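Local coordinates for MccB protein (Escherichia coli, PDB 6OM4) that takes part in microcin C7 biosynthesis, binding ATP, magnesium and zinc, and probably activates the MccA peptide as a ThiF/E1-like nucleotidyltransferase, at residues A[132-136]-A[137-141]; A[304-307]-A[308-312]; A[3-6]-A[7-11]; A[107-110]-A[111-115]. All coordinates share one frame; numbering follows the deposited sequence.

Interaction 1: A[132-136]-A[137-141]; sequences VILAT and SGIGE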
# COMPACT_ATOMS: atom_id res chain seq x y z
N VAL A 132 10.26 -5.60 0.74
CA VAL A 132 10.15 -6.80 1.52
C VAL A 132 8.67 -7.13 1.75
O VAL A 132 8.29 -8.28 1.77
CB VAL A 132 10.96 -6.73 2.83
CG1 VAL A 132 10.37 -5.76 3.87
CG2 VAL A 132 11.10 -8.13 3.39
N ILE A 133 7.83 -6.11 1.92
CA ILE A 133 6.40 -6.41 2.02
C ILE A 133 5.92 -7.08 0.74
O ILE A 133 5.16 -8.08 0.77
CB ILE A 133 5.57 -5.13 2.30
CG1 ILE A 133 5.89 -4.60 3.69
CG2 ILE A 133 4.10 -5.43 2.12
CD1 ILE A 133 5.54 -3.16 3.91
N LEU A 134 6.30 -6.53 -0.42
CA LEU A 134 5.79 -7.05 -1.67
C LEU A 134 6.34 -8.47 -1.89
O LEU A 134 5.59 -9.36 -2.33
CB LEU A 134 6.14 -6.11 -2.84
CG LEU A 134 5.57 -4.69 -2.78
CD1 LEU A 134 5.86 -3.94 -4.10
CD2 LEU A 134 4.05 -4.70 -2.55
N ALA A 135 7.62 -8.70 -1.59
CA ALA A 135 8.21 -10.01 -1.80
C ALA A 135 7.49 -11.04 -0.92
O ALA A 135 7.14 -12.12 -1.37
CB ALA A 135 9.69 -9.96 -1.50
N THR A 136 7.24 -10.70 0.35
CA THR A 136 6.70 -11.70 1.22
C THR A 136 5.18 -11.85 1.02
O THR A 136 4.66 -12.84 1.49
CB THR A 136 7.08 -11.44 2.68
OG1 THR A 136 6.59 -10.15 3.05
CG2 THR A 136 8.57 -11.50 2.86
N SER A 137 4.55 -10.90 0.33
CA SER A 137 3.15 -11.02 -0.09
C SER A 137 3.03 -11.75 -1.42
O SER A 137 1.92 -12.02 -1.87
CB SER A 137 2.43 -9.69 -0.08
OG SER A 137 2.16 -9.33 1.27
N GLY A 138 4.16 -12.07 -2.06
CA GLY A 138 4.11 -12.92 -3.28
C GLY A 138 3.97 -12.17 -4.60
O GLY A 138 3.60 -12.80 -5.63
N ILE A 139 4.34 -10.89 -4.66
CA ILE A 139 4.54 -10.22 -5.95
C ILE A 139 5.62 -11.01 -6.73
O ILE A 139 6.74 -11.26 -6.24
CB ILE A 139 4.94 -8.73 -5.79
CG1 ILE A 139 3.79 -7.87 -5.28
CG2 ILE A 139 5.48 -8.20 -7.12
CD1 ILE A 139 2.75 -7.58 -6.34
N GLY A 140 5.29 -11.41 -7.96
CA GLY A 140 6.05 -12.45 -8.65
C GLY A 140 7.42 -11.97 -9.14
O GLY A 140 8.33 -12.79 -9.25
N GLU A 141 7.51 -10.70 -9.54
CA GLU A 141 8.72 -10.14 -10.13
C GLU A 141 8.97 -8.73 -9.61
O GLU A 141 8.14 -7.87 -9.76
CB GLU A 141 8.67 -10.10 -11.66
CG GLU A 141 10.04 -9.95 -12.26
CD GLU A 141 10.11 -9.97 -13.78
OE1 GLU A 141 9.10 -10.38 -14.43
OE2 GLU A 141 11.18 -9.58 -14.31

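Interaction 2: A[304-307]-A[308-312]; sequences ADVI and KFIGK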
# COMPACT_ATOMS: atom_id res chain seq x y z
N ALA A 304 0.71 -1.17 0.80
CA ALA A 304 -0.71 -1.57 0.86
C ALA A 304 -1.42 -1.18 -0.43
O ALA A 304 -2.22 -1.95 -0.98
CB ALA A 304 -1.41 -0.89 2.01
N ASP A 305 -1.19 0.06 -0.87
CA ASP A 305 -1.80 0.53 -2.12
C ASP A 305 -1.32 -0.26 -3.35
O ASP A 305 -2.14 -0.54 -4.19
CB ASP A 305 -1.63 2.04 -2.25
CG ASP A 305 -2.71 2.80 -1.47
OD1 ASP A 305 -3.55 2.15 -0.72
OD2 ASP A 305 -2.73 4.03 -1.61
N VAL A 306 -0.05 -0.67 -3.42
CA VAL A 306 0.42 -1.54 -4.51
C VAL A 306 -0.32 -2.89 -4.53
O VAL A 306 -0.85 -3.34 -5.59
CB VAL A 306 1.94 -1.76 -4.42
CG1 VAL A 306 2.41 -2.84 -5.38
CG2 VAL A 306 2.68 -0.46 -4.63
N ILE A 307 -0.43 -3.52 -3.35
CA ILE A 307 -1.12 -4.82 -3.22
C ILE A 307 -2.59 -4.65 -3.62
O ILE A 307 -3.14 -5.48 -4.35
CB ILE A 307 -0.92 -5.42 -1.81
CG1 ILE A 307 0.55 -5.82 -1.64
CG2 ILE A 307 -1.86 -6.57 -1.55
CD1 ILE A 307 0.95 -6.10 -0.23
N LYS A 308 -3.24 -3.57 -3.20
CA LYS A 308 -4.66 -3.35 -3.57
C LYS A 308 -4.79 -3.03 -5.06
O LYS A 308 -5.74 -3.46 -5.67
CB LYS A 308 -5.30 -2.26 -2.72
CG LYS A 308 -5.46 -2.69 -1.27
CD LYS A 308 -5.83 -1.61 -0.29
CE LYS A 308 -6.08 -2.24 1.07
NZ LYS A 308 -6.34 -1.23 2.12
N PHE A 309 -3.86 -2.23 -5.59
CA PHE A 309 -3.95 -1.84 -7.00
C PHE A 309 -3.89 -3.11 -7.87
O PHE A 309 -4.57 -3.23 -8.89
CB PHE A 309 -2.81 -0.86 -7.33
CG PHE A 309 -2.70 -0.51 -8.79
CD1 PHE A 309 -3.67 0.27 -9.38
CD2 PHE A 309 -1.70 -1.04 -9.59
CE1 PHE A 309 -3.59 0.60 -10.73
CE2 PHE A 309 -1.64 -0.72 -10.94
CZ PHE A 309 -2.58 0.09 -11.51
N ILE A 310 -2.95 -3.98 -7.55
CA ILE A 310 -2.74 -5.22 -8.31
C ILE A 310 -3.84 -6.24 -7.98
O ILE A 310 -4.33 -6.96 -8.89
CB ILE A 310 -1.35 -5.82 -8.02
CG1 ILE A 310 -0.25 -4.91 -8.57
CG2 ILE A 310 -1.27 -7.27 -8.49
CD1 ILE A 310 1.11 -5.27 -8.06
N GLY A 311 -4.18 -6.35 -6.68
CA GLY A 311 -5.06 -7.46 -6.24
C GLY A 311 -6.54 -7.21 -6.47
O GLY A 311 -7.34 -8.19 -6.48
N LYS A 312 -6.93 -5.94 -6.55
CA LYS A 312 -8.28 -5.47 -6.99
C LYS A 312 -9.39 -5.79 -5.98
O LYS A 312 -10.53 -5.66 -6.33
CB LYS A 312 -8.64 -6.03 -8.39
CG LYS A 312 -7.73 -5.59 -9.52
CD LYS A 312 -7.63 -4.09 -9.70
CE LYS A 312 -6.64 -3.68 -10.77
NZ LYS A 312 -7.27 -3.47 -12.10

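Interaction 3: A[3-6]-A[7-11]; sequences YILG and RYVKI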
# COMPACT_ATOMS: atom_id res chain seq x y z
N TYR A 3 -21.70 -21.85 3.11
CA TYR A 3 -21.05 -20.71 3.72
C TYR A 3 -20.23 -21.18 4.92
O TYR A 3 -20.56 -22.22 5.54
CB TYR A 3 -22.09 -19.68 4.17
CG TYR A 3 -22.72 -18.96 3.00
CD1 TYR A 3 -22.08 -17.90 2.41
CD2 TYR A 3 -23.93 -19.39 2.50
CE1 TYR A 3 -22.67 -17.21 1.36
CE2 TYR A 3 -24.51 -18.74 1.44
CZ TYR A 3 -23.87 -17.66 0.86
OH TYR A 3 -24.46 -16.99 -0.18
N ILE A 4 -19.21 -20.38 5.28
CA ILE A 4 -18.37 -20.65 6.43
C ILE A 4 -18.07 -19.34 7.16
O ILE A 4 -17.98 -18.28 6.53
CB ILE A 4 -17.07 -21.38 6.02
CG1 ILE A 4 -16.31 -21.90 7.24
CG2 ILE A 4 -16.17 -20.57 5.11
CD1 ILE A 4 -15.30 -22.99 6.88
N LEU A 5 -17.96 -19.42 8.49
CA LEU A 5 -17.57 -18.29 9.31
C LEU A 5 -16.07 -18.04 9.12
O LEU A 5 -15.27 -18.95 9.27
CB LEU A 5 -17.90 -18.54 10.78
CG LEU A 5 -17.78 -17.33 11.72
CD1 LEU A 5 -18.87 -16.32 11.45
CD2 LEU A 5 -17.88 -17.75 13.16
N GLY A 6 -15.71 -16.81 8.74
CA GLY A 6 -14.30 -16.44 8.64
C GLY A 6 -13.59 -16.57 9.99
O GLY A 6 -14.19 -16.35 11.05
N ARG A 7 -12.30 -16.91 9.96
CA ARG A 7 -11.53 -17.13 11.18
C ARG A 7 -11.26 -15.77 11.84
O ARG A 7 -10.88 -15.72 13.01
CB ARG A 7 -10.22 -17.87 10.89
CG ARG A 7 -10.40 -19.27 10.33
CD ARG A 7 -10.81 -20.31 11.35
NE ARG A 7 -9.91 -20.43 12.49
CZ ARG A 7 -8.93 -21.32 12.63
NH1 ARG A 7 -8.75 -22.26 11.72
NH2 ARG A 7 -8.10 -21.22 13.66
N TYR A 8 -11.53 -14.68 11.11
CA TYR A 8 -11.22 -13.29 11.54
C TYR A 8 -12.40 -12.67 12.28
O TYR A 8 -12.37 -11.48 12.66
CB TYR A 8 -10.76 -12.41 10.37
CG TYR A 8 -11.63 -12.56 9.16
CD1 TYR A 8 -12.81 -11.86 9.05
CD2 TYR A 8 -11.33 -13.50 8.20
CE1 TYR A 8 -13.67 -12.05 8.00
CE2 TYR A 8 -12.17 -13.69 7.11
CZ TYR A 8 -13.34 -12.98 7.02
OH TYR A 8 -14.14 -13.19 5.94
N VAL A 9 -13.43 -13.48 12.56
CA VAL A 9 -14.56 -13.06 13.38
C VAL A 9 -14.23 -13.31 14.85
O VAL A 9 -13.78 -14.37 15.24
CB VAL A 9 -15.84 -13.78 12.94
CG1 VAL A 9 -17.06 -13.35 13.75
CG2 VAL A 9 -16.07 -13.52 11.47
N LYS A 10 -14.52 -12.29 15.66
CA LYS A 10 -14.44 -12.37 17.10
C LYS A 10 -15.69 -11.72 17.68
O LYS A 10 -16.35 -10.92 16.99
CB LYS A 10 -13.17 -11.66 17.60
CG LYS A 10 -13.11 -10.18 17.24
CD LYS A 10 -11.75 -9.58 17.47
CE LYS A 10 -11.27 -9.75 18.89
NZ LYS A 10 -10.23 -8.75 19.22
N ILE A 11 -15.96 -12.00 18.95
CA ILE A 11 -17.23 -11.59 19.58
C ILE A 11 -16.93 -11.10 21.00
O ILE A 11 -16.13 -11.75 21.70
CB ILE A 11 -18.24 -12.75 19.61
CG1 ILE A 11 -18.56 -13.37 18.24
CG2 ILE A 11 -19.51 -12.33 20.34
CD1 ILE A 11 -19.24 -12.44 17.29

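Interaction 4: A[107-110]-A[111-115]; sequences VLVQ and DKLKN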
# COMPACT_ATOMS: atom_id res chain seq x y z
N VAL A 107 -7.54 -16.84 -3.47
CA VAL A 107 -6.68 -17.50 -4.49
C VAL A 107 -6.61 -16.62 -5.75
O VAL A 107 -5.53 -16.60 -6.42
CB VAL A 107 -7.13 -18.94 -4.81
CG1 VAL A 107 -6.28 -19.58 -5.90
CG2 VAL A 107 -7.13 -19.82 -3.57
N LEU A 108 -7.70 -15.92 -6.13
CA LEU A 108 -7.64 -15.06 -7.34
C LEU A 108 -6.81 -13.79 -7.08
O LEU A 108 -6.08 -13.35 -7.93
CB LEU A 108 -9.04 -14.71 -7.82
CG LEU A 108 -9.92 -15.92 -8.09
CD1 LEU A 108 -11.31 -15.48 -8.57
CD2 LEU A 108 -9.28 -16.83 -9.12
N VAL A 109 -6.90 -13.22 -5.87
CA VAL A 109 -6.00 -12.14 -5.53
C VAL A 109 -4.54 -12.60 -5.63
O VAL A 109 -3.66 -11.88 -6.18
CB VAL A 109 -6.29 -11.58 -4.13
CG1 VAL A 109 -5.22 -10.57 -3.76
CG2 VAL A 109 -7.70 -11.01 -4.04
N GLN A 110 -4.24 -13.74 -5.03
CA GLN A 110 -2.86 -14.22 -4.96
C GLN A 110 -2.32 -14.42 -6.38
O GLN A 110 -1.18 -14.11 -6.66
CB GLN A 110 -2.72 -15.49 -4.11
CG GLN A 110 -1.29 -15.87 -3.77
CD GLN A 110 -0.60 -14.85 -2.89
OE1 GLN A 110 0.55 -14.43 -3.15
NE2 GLN A 110 -1.30 -14.42 -1.87
N ASP A 111 -3.19 -14.89 -7.28
CA ASP A 111 -2.82 -15.15 -8.65
C ASP A 111 -2.45 -13.84 -9.36
O ASP A 111 -1.49 -13.77 -10.13
CB ASP A 111 -3.98 -15.84 -9.37
CG ASP A 111 -3.75 -16.14 -10.83
OD1 ASP A 111 -2.91 -17.03 -11.12
OD2 ASP A 111 -4.41 -15.47 -11.66
N LYS A 112 -3.17 -12.75 -9.07
CA LYS A 112 -2.84 -11.47 -9.64
C LYS A 112 -1.49 -10.96 -9.13
O LYS A 112 -0.72 -10.40 -9.88
CB LYS A 112 -3.95 -10.45 -9.40
CG LYS A 112 -5.22 -10.75 -10.16
CD LYS A 112 -6.41 -10.00 -9.70
CE LYS A 112 -7.68 -10.54 -10.35
NZ LYS A 112 -8.72 -9.50 -10.29
N LEU A 113 -1.20 -11.21 -7.84
CA LEU A 113 0.09 -10.76 -7.29
C LEU A 113 1.21 -11.56 -7.95
O LEU A 113 2.21 -10.99 -8.33
CB LEU A 113 0.13 -10.93 -5.77
CG LEU A 113 -0.91 -10.10 -5.00
CD1 LEU A 113 -0.89 -10.50 -3.53
CD2 LEU A 113 -0.75 -8.60 -5.15
N LYS A 114 1.02 -12.88 -8.05
CA LYS A 114 2.02 -13.76 -8.65
C LYS A 114 2.37 -13.32 -10.08
O LYS A 114 3.51 -13.48 -10.50
CB LYS A 114 1.53 -15.21 -8.64
CG LYS A 114 2.57 -16.21 -9.09
CD LYS A 114 2.10 -17.65 -9.09
CE LYS A 114 3.24 -18.64 -9.02
NZ LYS A 114 2.87 -19.97 -9.57
N ASN A 115 1.39 -12.83 -10.84
CA ASN A 115 1.57 -12.52 -12.27
C ASN A 115 2.09 -11.09 -12.48
O ASN A 115 2.38 -10.70 -13.61
CB ASN A 115 0.26 -12.69 -13.05
CG ASN A 115 -0.12 -14.14 -13.28
OD1 ASN A 115 0.64 -15.05 -12.95
ND2 ASN A 115 -1.31 -14.36 -13.81
O HOH W 1 -6.84 -14.02 -10.64

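Interaction 1: A[132-136]-A[137-141]
Above one face of the Ala-135 carbonyl sits the Gly-138 amide, its N 3.1 Å from Ala-135 O and 67° out of the carbonyl plane, so this bond bypasses the oxygen's lone pairs. The Leu-134 carbonyl receives Ile-139 N at 3.1 Å with a tilt of only 29°. The pair of bonds makes a Schellman motif that ends helix 125-136 and turns the chain toward strand 141-146, within a beta-alpha-beta crossover. Gly-138 suits the turn because its positive phi (90°) would jam a CB against the preceding carbonyl. Round the motif runs its characteristic apolar clasp: Leu-134 and Ile-139 extend in parallel, flank to flank, with CB of Leu-134 3.8 Å from CG1 of Ile-139. Both branched chains suit a site roofed by Val-306, Ile-307 and Ile-310 of helix 292-311. One turn back, two donors of Thr-136 grip Val-132 O from opposite faces of its plane. The hydroxyl can do so because it sits between the backbone N and the carbonyl carbon, which brings Thr-136 OG1 to 2.8 Å from Val-132 O. Ser-137 donates its N to Ile-133 O at 2.9 Å; its small OG adds a weak bond to the same oxygen and meets Asn-95 more firmly. Asn-182 gives Ala-135 O a second donor. The carbonyls of Val-132 to Ala-135 are thus all supplied with donors, and the helix can stop in a largely buried place without stranding these polar oxygens.

Interaction 2: A[304-307]-A[308-312]
Lys-308 donates its backbone N to Ala-304 O at 2.9 Å, the first of a run of i to i+4 bonds in the last turns of helix 292-311, which packs beside helix 125-136 in this ThiF-type, Rossmann-like fold. Its chain, extended beyond CG, runs past the same carbonyl, with CG of Lys-308 3.3 Å from Ala-304 O, and also meets Tyr-313. The amine does not pair with Asp-305, whose carboxylate is held instead by Ser-318 OG and Leu-317 N. Phe-309 follows, its N 2.8 Å from Asp-305 O; with CG anti to the backbone N (chi1 173°) the ring leads off toward Ile-208, Leu-249 and Val-251, an apolar setting that suits it. Ile-310 runs alongside Val-306 in the same direction, CD1 of Ile-310 3.8 Å from CG1 of Val-306. Next, Gly-311 brings its N to 2.7 Å from Ile-307 O and, having no CB, avoids crowding that oxygen. Lys-312 then leaves the helix with a positive phi of 70°, its long chain suited to the exposed surface, while its backbone N still reaches back to Lys-308 O at 2.9 Å.

Interaction 3: A[3-6]-A[7-11]
Gly-6 and Tyr-8 make the close part of this contact: the ring of Tyr-8 lies over the glycine, with Gly-6 CA 3.8 Å above the ring plane and offset toward the rim near CE2 and CZ. This CH-pi contact depends on the tyrosine's first torsion of 46°, which puts CG between the backbone N and the carbonyl carbon and folds the ring back over Gly-6. A glycine suits the spot because a CB here would point into the ring. The phenol reaches on to Phe-76, where OH bonds the carbonyl O and fixes the far end of the ring. Residues Gly-6 to Val-9 form a type I beta turn, part of the connection from strand 2-5 of one small antiparallel sheet to strand 11-14 of another. Its closing bond is weak, Val-9 N to Gly-6 O at 3.3 Å. Beyond it the packing is less intimate: Leu-5 and Val-9 meet roughly perpendicular to each other, CD1 of Leu-5 4.0 Å from CG2 of Val-9, while Ile-78 also lies on Leu-5 and Phe-77 on Val-9. On the solvent side Arg-7, well placed at an exposed turn corner, bends at chi2 and chi3 and touches Leu-97 of helix 93-101.

Interaction 4: A[107-110]-A[111-115]
Val-109 and Leu-113, one turn apart, face the same side of the helix, and CG1 of Val-109 comes to 4.3 Å from CD1 of Leu-113. The valine carries CG1 anti to its own N (chi1 173°), whereas the leucine starts with CG beside its N, an orientation that also sets CG of Leu-113 3.5 Å from Val-109 O. These two buried aliphatic chains suit the face they occupy, since Tyr-99 of helix 93-101 lies against both and Ile-139 covers the leucine. Gln-110, next to this face, bends at chi2 and packs against Phe-96 and Tyr-92. All belong to one helix, 106-114, which precedes strand 117-121 of the Rossmann-like sheet in the chain; besides the buried face of Val-109 and Leu-113 it has an exposed one that carries Asp-111 and Lys-112 but also Leu-108. Ordinary i to i+4 bonds hold it, Leu-113 N to Val-109 O and Lys-114 N to Gln-110 O among them. Lys-112, extended beyond CG, runs back past the Leu-108 carbonyl, with CG of Lys-112 3.5 Å from Leu-108 O, laying its methylenes alongside the backbone; its side chain also meets Lys-312. Asp-111 has CG anti to its backbone N, and a water spans from its carboxylate to the turn before, donating to Leu-108 O at 2.9 Å and to Asp-111 OD2 at 3.0 Å. Leu-108 O therefore serves two partners, this water and Lys-112 N at 3.2 Å. Asn-115 N continues the backbone series to Asp-111 O at 3.1 Å.

How the interactions relate
Along the chain the order is interaction 3, 4, 1 and then 2. The last three belong to the ThiF-like, Rossmann-type part, their centres 11 to 12 Å apart, and converge on one apolar junction where Ile-139, Ile-310 and Leu-113 meet: CD1 of Ile-139 lies 3.8 Å from CD2 of Leu-113. The C-terminal turns of helices 106-114, 125-136 and 292-311 thus pack together, and Gly-140 N probably bonds Leu-113 O as well. Helix 125-136 begins at the glycine-rich turn where Gly-124 meets pyrophosphate and Gly-125 binds ATP; these contacts fix its other end. Interaction 3 stands apart, its centre 23 to 27 Å from the others, among small antiparallel sheets. Helix 93-101 touches both 3-11 and 107-115.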